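PDB 3DO8: phosphopantetheine adenylyltransferase from Archaeoglobus fulgidus, which probably transfers an adenylyl group from ATP to 4'-phosphopantetheine, reversibly, giving dephospho-CoA and pyrophosphate in coenzyme A biosynthesis. Local coordinates for residues L83-Y97 with R107-D121. Numbering follows the deposited sequence.
Sequences LDVDFEYLVVSPETY and REELGKRKITIVKVD
Asp86 and Val85 meet the guanidinium of Arg107 at its edge, while CB of Lys112 lies over the rim of one face and CG1 of Ile115 over the rim of the opposite one. Arg107 NH2 forms a hydrogen-bonded salt bridge with Asp86 OD1 (2.9 Å), on the anti side of that oxygen, with the carboxylate and guanidinium planes 78° apart, and NH1 reaches Val85 O at 2.8 Å from above the carbonyl plane. The NE-NH2 edge grips Arg113 O side-on, both nitrogens donating to the one oxygen, which lies in the guanidinium plane; the bend at chi3 (67°) folds the group back to this carbonyl. NH1 also bonds Thr82 O. Lys112 NZ makes a salt bridge to Asp86 OD1 at 3.0 Å from the other face of the carboxylate than Arg107 NH2, and also donates to Asp84 O. Arg113 lays a guanidinium face against the same carboxylate; its NH2 is 3.3 Å from Asp86 OD2, but no N-H points there, leaving attraction of charge alone.

At the far end, CD of Lys119 sits over a face of the Tyr97 ring, 4.0 Å from the centroid and 18° off the normal, a CH-pi contact, and CG2 of Ile117 touches the ring edge. Lys119 NZ goes on to a salt bridge with Asp121 OD1, whereas the Tyr97 hydroxyl bonds Asp121 of the second subunit.

Between these ends, strands 89-92 and 116-121 run parallel, their axes 4.6 Å apart at closest approach, joined by five backbone hydrogen bonds, the first from Thr116 N to Glu88 O and the last from Val120 N to Val92 O. Helix 97-110 completes this beta-alpha-beta crossover of the nucleotidyltransferase's Rossmann-like fold. Were Arg107 cut back to an alanine, Arg113 O and Val85 O would probably lose the guanidinium donors described here, and Asp86 one of its three cations. Three cations around one carboxylate imply that Asp86 is probably held ionised, clamping the loop before strand 89-92 to the helix-to-strand turn.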
loop_
_atom_site.group_PDB
_atom_site.type_symbol
_atom_site.label_atom_id
_atom_site.label_comp_id
_atom_site.label_asym_id
_atom_site.label_seq_id
_atom_site.Cartn_x
_atom_site.Cartn_y
_atom_site.Cartn_z
ATOM N N LEU A 83 0.091 19.319 3.952
ATOM C CA LEU A 83 0.139 20.374 2.942
ATOM C C LEU A 83 1.461 21.116 2.957
ATOM O O LEU A 83 1.690 21.976 2.125
ATOM C CB LEU A 83 -0.995 21.378 3.156
ATOM C CG LEU A 83 -2.403 20.827 3.012
ATOM C CD1 LEU A 83 -3.433 21.919 3.171
ATOM C CD2 LEU A 83 -2.569 20.080 1.695
ATOM N N ASP A 84 2.311 20.797 3.925
ATOM C CA ASP A 84 3.532 21.549 4.193
ATOM C C ASP A 84 4.744 20.646 3.922
ATOM O O ASP A 84 5.593 20.942 3.061
ATOM C CB ASP A 84 3.480 22.017 5.661
ATOM C CG ASP A 84 4.383 23.179 5.950
ATOM O OD1 ASP A 84 4.773 23.900 5.003
ATOM O OD2 ASP A 84 4.682 23.369 7.148
ATOM N N VAL A 85 4.787 19.515 4.597
ATOM C CA VAL A 85 5.900 18.577 4.473
ATOM C C VAL A 85 5.769 17.792 3.196
ATOM O O VAL A 85 4.642 17.421 2.788
ATOM C CB VAL A 85 5.925 17.604 5.678
ATOM C CG1 VAL A 85 7.048 16.515 5.527
ATOM C CG2 VAL A 85 6.037 18.360 6.986
ATOM N N ASP A 86 6.906 17.484 2.575
ATOM C CA ASP A 86 6.922 16.673 1.384
ATOM C C ASP A 86 7.088 15.239 1.874
ATOM O O ASP A 86 8.065 14.909 2.606
ATOM C CB ASP A 86 8.021 17.055 0.389
ATOM C CG ASP A 86 7.775 18.407 -0.295
ATOM O OD1 ASP A 86 6.611 18.843 -0.421
ATOM O OD2 ASP A 86 8.766 19.044 -0.730
ATOM N N PHE A 87 6.075 14.444 1.597
ATOM C CA PHE A 87 6.075 13.011 1.835
ATOM C C PHE A 87 6.125 12.303 0.491
ATOM O O PHE A 87 5.530 12.772 -0.495
ATOM C CB PHE A 87 4.782 12.576 2.561
ATOM C CG PHE A 87 4.664 13.092 3.955
ATOM C CD1 PHE A 87 5.362 12.490 4.991
ATOM C CD2 PHE A 87 3.820 14.161 4.252
ATOM C CE1 PHE A 87 5.262 12.969 6.283
ATOM C CE2 PHE A 87 3.702 14.636 5.547
ATOM C CZ PHE A 87 4.431 14.041 6.569
ATOM N N GLU A 88 6.804 11.167 0.453
ATOM C CA GLU A 88 6.782 10.332 -0.742
ATOM C C GLU A 88 5.482 9.503 -0.859
ATOM O O GLU A 88 4.908 9.397 -1.940
ATOM C CB GLU A 88 7.992 9.404 -0.764
ATOM C CG GLU A 88 8.121 8.612 -2.030
ATOM C CD GLU A 88 9.504 7.944 -2.181
ATOM O OE1 GLU A 88 10.432 8.264 -1.388
ATOM O OE2 GLU A 88 9.664 7.098 -3.085
ATOM N N TYR A 89 5.051 8.915 0.257
ATOM C CA TYR A 89 3.873 8.052 0.311
ATOM C C TYR A 89 2.978 8.536 1.463
ATOM O O TYR A 89 3.479 8.958 2.510
ATOM C CB TYR A 89 4.284 6.595 0.609
ATOM C CG TYR A 89 5.013 5.914 -0.533
ATOM C CD1 TYR A 89 4.372 5.667 -1.733
ATOM C CD2 TYR A 89 6.345 5.523 -0.405
ATOM C CE1 TYR A 89 5.008 5.034 -2.767
ATOM C CE2 TYR A 89 7.010 4.906 -1.458
ATOM C CZ TYR A 89 6.321 4.660 -2.640
ATOM O OH TYR A 89 6.908 4.027 -3.736
ATOM N N LEU A 90 1.676 8.390 1.256
ATOM C CA LEU A 90 0.666 8.620 2.270
ATOM C C LEU A 90 -0.161 7.346 2.336
ATOM O O LEU A 90 -0.817 6.966 1.349
ATOM C CB LEU A 90 -0.223 9.798 1.872
ATOM C CG LEU A 90 -1.471 10.140 2.728
ATOM C CD1 LEU A 90 -1.216 10.242 4.239
ATOM C CD2 LEU A 90 -2.176 11.418 2.155
ATOM N N VAL A 91 -0.070 6.663 3.468
ATOM C CA VAL A 91 -0.693 5.369 3.678
ATOM C C VAL A 91 -2.024 5.605 4.386
ATOM O O VAL A 91 -2.054 6.222 5.455
ATOM C CB VAL A 91 0.187 4.408 4.520
ATOM C CG1 VAL A 91 -0.629 3.121 4.858
ATOM C CG2 VAL A 91 1.457 4.088 3.747
ATOM N N VAL A 92 -3.100 5.113 3.765
ATOM C CA VAL A 92 -4.463 5.361 4.215
ATOM C C VAL A 92 -5.319 4.101 4.140
ATOM O O VAL A 92 -4.946 3.135 3.539
ATOM C CB VAL A 92 -5.135 6.503 3.389
ATOM C CG1 VAL A 92 -4.394 7.793 3.656
ATOM C CG2 VAL A 92 -5.183 6.180 1.927
ATOM N N SER A 93 -6.455 4.143 4.819
ATOM C CA SER A 93 -7.435 3.076 4.805
ATOM C C SER A 93 -8.615 3.539 3.974
ATOM O O SER A 93 -8.641 4.676 3.507
ATOM C CB SER A 93 -7.900 2.803 6.219
ATOM O OG SER A 93 -8.741 3.832 6.668
ATOM N N PRO A 94 -9.611 2.671 3.771
ATOM C CA PRO A 94 -10.802 3.148 3.050
ATOM C C PRO A 94 -11.493 4.319 3.728
ATOM O O PRO A 94 -12.073 5.160 3.032
ATOM C CB PRO A 94 -11.706 1.900 3.008
ATOM C CG PRO A 94 -10.727 0.744 3.090
ATOM C CD PRO A 94 -9.666 1.219 4.059
ATOM N N GLU A 95 -11.350 4.426 5.044
ATOM C CA GLU A 95 -11.988 5.484 5.813
ATOM C C GLU A 95 -11.294 6.828 5.639
ATOM O O GLU A 95 -11.912 7.896 5.851
ATOM C CB GLU A 95 -11.998 5.140 7.307
ATOM C CG GLU A 95 -12.888 3.961 7.668
ATOM C CD GLU A 95 -12.923 3.693 9.171
ATOM O OE1 GLU A 95 -12.356 4.500 9.960
ATOM O OE2 GLU A 95 -13.527 2.669 9.577
ATOM N N THR A 96 -10.028 6.787 5.233
ATOM C CA THR A 96 -9.236 8.027 5.110
ATOM C C THR A 96 -8.798 8.312 3.651
ATOM O O THR A 96 -8.107 9.297 3.363
ATOM C CB THR A 96 -8.029 8.004 6.073
ATOM O OG1 THR A 96 -7.281 6.797 5.897
ATOM C CG2 THR A 96 -8.507 8.071 7.529
ATOM N N TYR A 97 -9.255 7.488 2.719
ATOM C CA TYR A 97 -8.850 7.641 1.317
ATOM C C TYR A 97 -9.408 8.920 0.663
ATOM O O TYR A 97 -8.697 9.619 -0.063
ATOM C CB TYR A 97 -9.249 6.397 0.533
ATOM C CG TYR A 97 -8.920 6.429 -0.935
ATOM C CD1 TYR A 97 -7.616 6.459 -1.397
ATOM C CD2 TYR A 97 -9.917 6.420 -1.873
ATOM C CE1 TYR A 97 -7.324 6.494 -2.744
ATOM C CE2 TYR A 97 -9.635 6.447 -3.219
ATOM C CZ TYR A 97 -8.334 6.475 -3.657
ATOM O OH TYR A 97 -8.066 6.502 -5.001
ATOM N N ARG A 107 -2.672 20.238 -2.269
ATOM C CA ARG A 107 -1.258 20.376 -2.597
ATOM C C ARG A 107 -1.111 20.941 -4.009
ATOM O O ARG A 107 -0.314 21.857 -4.232
ATOM C CB ARG A 107 -0.521 19.052 -2.441
ATOM C CG ARG A 107 -0.298 18.695 -0.979
ATOM C CD ARG A 107 0.410 17.378 -0.802
ATOM N NE ARG A 107 1.800 17.397 -1.274
ATOM C CZ ARG A 107 2.882 17.680 -0.548
ATOM N NH1 ARG A 107 2.788 18.006 0.728
ATOM N NH2 ARG A 107 4.095 17.613 -1.107
ATOM N N GLU A 108 -1.879 20.416 -4.951
ATOM C CA GLU A 108 -1.759 20.940 -6.323
ATOM C C GLU A 108 -2.133 22.420 -6.369
ATOM O O GLU A 108 -1.473 23.212 -7.054
ATOM C CB GLU A 108 -2.575 20.126 -7.319
ATOM C CG GLU A 108 -2.335 20.592 -8.775
ATOM C CD GLU A 108 -2.902 19.627 -9.815
ATOM O OE1 GLU A 108 -3.675 18.737 -9.459
ATOM O OE2 GLU A 108 -2.570 19.791 -11.021
ATOM N N GLU A 109 -3.178 22.803 -5.657
ATOM C CA GLU A 109 -3.592 24.209 -5.633
ATOM C C GLU A 109 -2.522 25.125 -5.030
ATOM O O GLU A 109 -2.390 26.294 -5.438
ATOM C CB GLU A 109 -4.895 24.386 -4.851
ATOM C CG GLU A 109 -6.095 23.742 -5.503
ATOM C CD GLU A 109 -7.363 23.907 -4.699
ATOM O OE1 GLU A 109 -7.415 24.753 -3.770
ATOM O OE2 GLU A 109 -8.347 23.191 -5.025
ATOM N N LEU A 110 -1.806 24.624 -4.030
ATOM C CA LEU A 110 -0.813 25.401 -3.304
ATOM C C LEU A 110 0.549 25.455 -4.002
ATOM O O LEU A 110 1.365 26.349 -3.708
ATOM C CB LEU A 110 -0.613 24.824 -1.908
ATOM C CG LEU A 110 -1.826 24.974 -0.980
ATOM C CD1 LEU A 110 -1.541 24.146 0.277
ATOM C CD2 LEU A 110 -2.127 26.450 -0.680
ATOM N N GLY A 111 0.782 24.537 -4.929
ATOM C CA GLY A 111 2.049 24.444 -5.648
ATOM C C GLY A 111 3.030 23.489 -5.013
ATOM O O GLY A 111 4.251 23.716 -5.043
ATOM N N LYS A 112 2.482 22.414 -4.433
ATOM C CA LYS A 112 3.284 21.326 -3.868
ATOM C C LYS A 112 3.144 20.080 -4.726
ATOM O O LYS A 112 2.063 19.801 -5.271
ATOM C CB LYS A 112 2.780 21.005 -2.471
ATOM C CG LYS A 112 2.764 22.134 -1.516
ATOM C CD LYS A 112 4.133 22.517 -1.084
ATOM C CE LYS A 112 4.709 21.531 -0.075
ATOM N NZ LYS A 112 6.153 21.770 0.169
ATOM N N ARG A 113 4.205 19.293 -4.817
ATOM C CA ARG A 113 4.106 18.048 -5.583
ATOM C C ARG A 113 3.162 17.073 -4.902
ATOM O O ARG A 113 3.125 16.989 -3.707
ATOM C CB ARG A 113 5.440 17.376 -5.744
ATOM C CG ARG A 113 6.126 17.004 -4.483
ATOM C CD ARG A 113 7.189 15.950 -4.790
ATOM N NE ARG A 113 8.188 15.850 -3.729
ATOM C CZ ARG A 113 9.143 16.756 -3.505
ATOM N NH1 ARG A 113 9.215 17.863 -4.230
ATOM N NH2 ARG A 113 10.012 16.567 -2.524
ATOM N N LYS A 114 2.455 16.304 -5.692
ATOM C CA LYS A 114 1.538 15.332 -5.151
ATOM C C LYS A 114 2.321 14.239 -4.399
ATOM O O LYS A 114 3.516 13.990 -4.641
ATOM C CB LYS A 114 0.628 14.784 -6.254
ATOM C CG LYS A 114 -0.505 15.784 -6.629
ATOM C CD LYS A 114 -1.393 15.256 -7.751
ATOM C CE LYS A 114 -2.530 16.154 -8.060
ATOM N NZ LYS A 114 -3.337 16.529 -6.836
ATOM N N ILE A 115 1.640 13.640 -3.440
ATOM C CA ILE A 115 2.135 12.472 -2.691
ATOM C C ILE A 115 1.519 11.207 -3.300
ATOM O O ILE A 115 0.352 11.209 -3.681
ATOM C CB ILE A 115 1.702 12.571 -1.192
ATOM C CG1 ILE A 115 2.112 13.922 -0.538
ATOM C CG2 ILE A 115 2.233 11.379 -0.382
ATOM C CD1 ILE A 115 1.449 14.163 0.766
ATOM N N THR A 116 2.288 10.125 -3.375
ATOM C CA THR A 116 1.715 8.846 -3.833
ATOM C C THR A 116 0.833 8.244 -2.730
ATOM O O THR A 116 1.330 7.932 -1.657
ATOM C CB THR A 116 2.799 7.852 -4.268
ATOM O OG1 THR A 116 3.501 8.414 -5.382
ATOM C CG2 THR A 116 2.167 6.535 -4.716
ATOM N N ILE A 117 -0.451 8.069 -3.028
ATOM C CA ILE A 117 -1.389 7.500 -2.080
ATOM C C ILE A 117 -1.342 5.987 -2.169
ATOM O O ILE A 117 -1.458 5.382 -3.281
ATOM C CB ILE A 117 -2.829 8.005 -2.306
ATOM C CG1 ILE A 117 -2.878 9.544 -2.178
ATOM C CG2 ILE A 117 -3.818 7.351 -1.342
ATOM C CD1 ILE A 117 -4.191 10.184 -2.614
ATOM N N VAL A 118 -1.209 5.391 -0.985
ATOM C CA VAL A 118 -1.175 3.938 -0.814
ATOM C C VAL A 118 -2.371 3.552 0.055
ATOM O O VAL A 118 -2.384 3.809 1.252
ATOM C CB VAL A 118 0.176 3.465 -0.195
ATOM C CG1 VAL A 118 0.158 1.925 0.005
ATOM C CG2 VAL A 118 1.346 3.990 -1.050
ATOM N N LYS A 119 -3.413 3.004 -0.577
ATOM C CA LYS A 119 -4.639 2.683 0.112
ATOM C C LYS A 119 -4.597 1.233 0.512
ATOM O O LYS A 119 -4.487 0.341 -0.326
ATOM C CB LYS A 119 -5.838 2.891 -0.801
ATOM C CG LYS A 119 -7.167 2.678 -0.125
ATOM C CD LYS A 119 -8.255 2.687 -1.172
ATOM C CE LYS A 119 -9.627 2.496 -0.570
ATOM N NZ LYS A 119 -10.389 1.419 -1.306
ATOM N N VAL A 120 -4.681 0.995 1.799
ATOM C CA VAL A 120 -4.655 -0.377 2.318
ATOM C C VAL A 120 -6.098 -0.740 2.655
ATOM O O VAL A 120 -6.717 -0.115 3.527
ATOM C CB VAL A 120 -3.784 -0.445 3.550
ATOM C CG1 VAL A 120 -3.763 -1.858 4.187
ATOM C CG2 VAL A 120 -2.361 0.105 3.215
ATOM N N ASP A 121 -6.642 -1.729 1.950
ATOM C CA ASP A 121 -8.017 -2.205 2.222
ATOM C C ASP A 121 -7.943 -3.112 3.442
ATOM O O ASP A 121 -7.698 -4.311 3.368
ATOM C CB ASP A 121 -8.603 -2.918 1.014
ATOM C CG ASP A 121 -9.217 -1.965 -0.028
ATOM O OD1 ASP A 121 -9.137 -0.721 0.081
ATOM O OD2 ASP A 121 -9.824 -2.499 -0.969
HETATM O O HOH W 1 6.007 23.966 2.298
HETATM O O HOH W 2 11.305 18.464 -0.210
HETATM O O HOH W 3 5.812 14.464 -2.513
HETATM O O HOH W 4 5.641 9.827 -4.547
#